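Local structure of Glyoxalase/Bleomycin resistance protein (Bacillus cereus ATCC 14579, 1XQA) at residues 7-12 with 46-51. The protein is of uncharacterised function but binds a metal ion and, from its glyoxalase/bleomycin resistance family, is possibly a glyoxalase or a related metal-dependent enzyme. Sequence-based numbering, arbitrary orientation.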
ATOM      1  N   LEU A   7      15.860   3.687  11.774  1.00 19.91           N
ATOM      2  CA  LEU A   7      15.692   2.481  12.571  1.00 20.19           C
ATOM      3  C   LEU A   7      15.998   1.319  11.642  1.00 20.59           C
ATOM      4  O   LEU A   7      15.451   1.246  10.541  1.00 19.36           O
ATOM      5  CB  LEU A   7      14.247   2.366  13.086  1.00 20.81           C
ATOM      6  CG  LEU A   7      13.869   1.182  13.986  1.00 20.88           C
ATOM      7  CD1 LEU A   7      14.504   1.359  15.366  1.00 22.47           C
ATOM      8  CD2 LEU A   7      12.341   1.070  14.122  1.00 21.93           C
ATOM      9  N   ASN A   8      16.907   0.443  12.058  1.00 20.81           N
ATOM     10  CA  ASN A   8      17.070  -0.837  11.378  1.00 21.94           C
ATOM     11  C   ASN A   8      16.308  -1.870  12.189  1.00 21.65           C
ATOM     12  O   ASN A   8      16.683  -2.198  13.322  1.00 21.06           O
ATOM     13  CB  ASN A   8      18.535  -1.235  11.242  1.00 21.78           C
ATOM     14  CG  ASN A   8      18.723  -2.459  10.365  1.00 25.37           C
ATOM     15  OD1 ASN A   8      19.187  -3.510  10.829  1.00 27.50           O
ATOM     16  ND2 ASN A   8      18.356  -2.339   9.090  1.00 25.52           N
ATOM     17  N   LEU A   9      15.202  -2.320  11.615  1.00 21.88           N
ATOM     18  CA  LEU A   9      14.289  -3.226  12.274  1.00 22.14           C
ATOM     19  C   LEU A   9      14.481  -4.618  11.736  1.00 21.95           C
ATOM     20  O   LEU A   9      14.170  -4.885  10.567  1.00 22.05           O
ATOM     21  CB  LEU A   9      12.864  -2.765  12.000  1.00 22.78           C
ATOM     22  CG  LEU A   9      11.746  -3.387  12.806  1.00 24.61           C
ATOM     23  CD1 LEU A   9      11.874  -3.050  14.298  1.00 26.19           C
ATOM     24  CD2 LEU A   9      10.454  -2.833  12.250  1.00 23.70           C
ATOM     25  N   THR A  10      15.046  -5.495  12.565  1.00 21.87           N
ATOM     26  CA  THR A  10      15.220  -6.892  12.198  1.00 21.40           C
ATOM     27  C   THR A  10      13.837  -7.548  12.152  1.00 22.19           C
ATOM     28  O   THR A  10      13.019  -7.365  13.072  1.00 21.61           O
ATOM     29  CB  THR A  10      16.115  -7.624  13.198  1.00 22.03           C
ATOM     30  OG1 THR A  10      17.265  -6.817  13.510  1.00 21.04           O
ATOM     31  CG2 THR A  10      16.590  -8.963  12.612  1.00 20.65           C
ATOM     32  N   VAL A  11      13.567  -8.276  11.064  1.00 21.14           N
ATOM     33  CA  VAL A  11      12.298  -8.979  10.901  1.00 20.83           C
ATOM     34  C   VAL A  11      12.450 -10.427  10.414  1.00 20.72           C
ATOM     35  O   VAL A  11      13.479 -10.823   9.835  1.00 20.59           O
ATOM     36  CB  VAL A  11      11.314  -8.215   9.970  1.00 20.08           C
ATOM     37  CG1 VAL A  11      10.952  -6.850  10.552  1.00 20.62           C
ATOM     38  CG2 VAL A  11      11.917  -8.067   8.573  1.00 19.50           C
ATOM     39  N   ALA A  12      11.405 -11.209  10.657  1.00 20.75           N
ATOM     40  CA  ALA A  12      11.338 -12.597  10.226  1.00 20.79           C
ATOM     41  C   ALA A  12      11.137 -12.704   8.720  1.00 20.72           C
ATOM     42  O   ALA A  12      11.546 -13.672   8.101  1.00 21.17           O
ATOM     43  CB  ALA A  12      10.201 -13.323  10.953  1.00 21.17           C
ATOM     44  N   PHE A  46      12.063   9.938   7.437  1.00 24.17           N
ATOM     45  CA  PHE A  46      12.586   8.925   8.354  1.00 23.44           C
ATOM     46  C   PHE A  46      12.899   7.677   7.536  1.00 23.34           C
ATOM     47  O   PHE A  46      12.128   7.319   6.632  1.00 23.68           O
ATOM     48  CB  PHE A  46      11.562   8.588   9.446  1.00 22.55           C
ATOM     49  CG  PHE A  46      12.134   7.775  10.591  1.00 22.58           C
ATOM     50  CD1 PHE A  46      12.621   8.404  11.733  1.00 21.16           C
ATOM     51  CD2 PHE A  46      12.169   6.380  10.531  1.00 22.92           C
ATOM     52  CE1 PHE A  46      13.138   7.648  12.795  1.00 21.57           C
ATOM     53  CE2 PHE A  46      12.695   5.624  11.582  1.00 20.16           C
ATOM     54  CZ  PHE A  46      13.175   6.260  12.712  1.00 20.17           C
ATOM     55  N   ILE A  47      14.024   7.027   7.834  1.00 22.93           N
ATOM     56  CA  ILE A  47      14.434   5.815   7.125  1.00 23.03           C
ATOM     57  C   ILE A  47      14.253   4.590   8.006  1.00 22.59           C
ATOM     58  O   ILE A  47      14.951   4.434   9.003  1.00 22.59           O
ATOM     59  CB  ILE A  47      15.931   5.866   6.696  1.00 23.19           C
ATOM     60  CG1 ILE A  47      16.251   7.154   5.930  1.00 24.98           C
ATOM     61  CG2 ILE A  47      16.344   4.586   5.911  1.00 24.60           C
ATOM     62  CD1 ILE A  47      15.597   7.252   4.620  1.00 28.50           C
ATOM     63  N   LEU A  48      13.344   3.709   7.613  1.00 21.86           N
ATOM     64  CA  LEU A  48      13.149   2.442   8.311  1.00 22.00           C
ATOM     65  C   LEU A  48      13.651   1.315   7.441  1.00 21.27           C
ATOM     66  O   LEU A  48      13.028   1.000   6.424  1.00 20.50           O
ATOM     67  CB  LEU A  48      11.657   2.237   8.609  1.00 21.41           C
ATOM     68  CG  LEU A  48      11.262   0.859   9.172  1.00 23.01           C
ATOM     69  CD1 LEU A  48      11.793   0.707  10.566  1.00 25.17           C
ATOM     70  CD2 LEU A  48       9.741   0.686   9.157  1.00 23.80           C
ATOM     71  N   THR A  49      14.792   0.718   7.788  1.00 20.89           N
ATOM     72  CA  THR A  49      15.255  -0.414   7.020  1.00 20.84           C
ATOM     73  C   THR A  49      14.795  -1.720   7.662  1.00 21.34           C
ATOM     74  O   THR A  49      14.807  -1.879   8.885  1.00 21.75           O
ATOM     75  CB  THR A  49      16.787  -0.393   6.828  1.00 19.84           C
ATOM     76  OG1 THR A  49      17.415  -0.189   8.098  1.00 22.44           O
ATOM     77  CG2 THR A  49      17.189   0.748   5.945  1.00 19.38           C
ATOM     78  N   LEU A  50      14.340  -2.641   6.826  1.00 21.80           N
ATOM     79  CA  LEU A  50      13.872  -3.931   7.292  1.00 22.10           C
ATOM     80  C   LEU A  50      14.934  -4.922   6.914  1.00 22.43           C
ATOM     81  O   LEU A  50      15.351  -4.954   5.764  1.00 22.82           O
ATOM     82  CB  LEU A  50      12.550  -4.287   6.610  1.00 21.65           C
ATOM     83  CG  LEU A  50      11.358  -3.331   6.718  1.00 21.70           C
ATOM     84  CD1 LEU A  50      10.310  -3.728   5.679  1.00 20.58           C
ATOM     85  CD2 LEU A  50      10.752  -3.339   8.131  1.00 21.66           C
HETATM   86  N   MSE A  51      15.384  -5.733   7.867  1.00 22.94           N
HETATM   87  CA  MSE A  51      16.490  -6.635   7.626  1.00 25.56           C
HETATM   88  C   MSE A  51      16.115  -8.029   8.110  1.00 24.59           C
HETATM   89  O   MSE A  51      15.724  -8.204   9.262  1.00 23.77           O
HETATM   90  CB  MSE A  51      17.754  -6.127   8.329  1.00 24.64           C
HETATM   91  CG  MSE A  51      18.947  -7.023   8.157  1.00 26.57           C
HETATM   92 SE   MSE A  51      20.609  -6.201   8.792  1.00 34.37          SE
HETATM   93  CE  MSE A  51      20.613  -4.597   7.742  1.00 33.33           C
TER
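Leu7 forms two backbone hydrogen bonds to the residues on either side of Leu48, its partner in a parallel ladder: Leu7 N donates to Ile47 O at 3.0 Å, and Leu7 O receives Thr49 N at 2.9 Å. Leu9 repeats this around Leu50, with Leu9 N on Thr49 O and Met51 N on Leu9 O, and Val11 N on Met51 O at 2.8 Å closes the series. The last two donors approach more than 30° from the carbonyl plane. Met51 O also receives a CA-H...O contact from Thr10 CA at 3.3 Å.

These are neighbouring strands, their axes 26° from parallel, of one four-stranded sheet in the βαβββ module of the vicinal oxygen chelate fold; helix 14-25 lies in the connection between them and packs on Leu48 and Leu50. On that face Leu7 and Leu48 run side by side, with Leu7 CD2 3.6 Å from Leu48 CD1, a methyl that also reaches Leu9 CB. The Leu9 and Leu50 side chains likewise run side by side, CD2 4.2 Å from CD2. Just ahead of strand 47-51, the Phe46 ring meets Leu7 CB at its edge, in plane, CE2 being 3.9 Å away.

On the other face Asn8 extends with CG anti to the backbone N (chi1 -172°), directing its amide across Thr49. Asn8 ND2 is turned toward Thr49 OG1, but the bond is doubtful: the separation is unusually short and the hydroxyl insecurely placed. Selenomethionine Met51 bends at chi3 (-56°), bringing CE within 3.5 Å of Asn8 ND2.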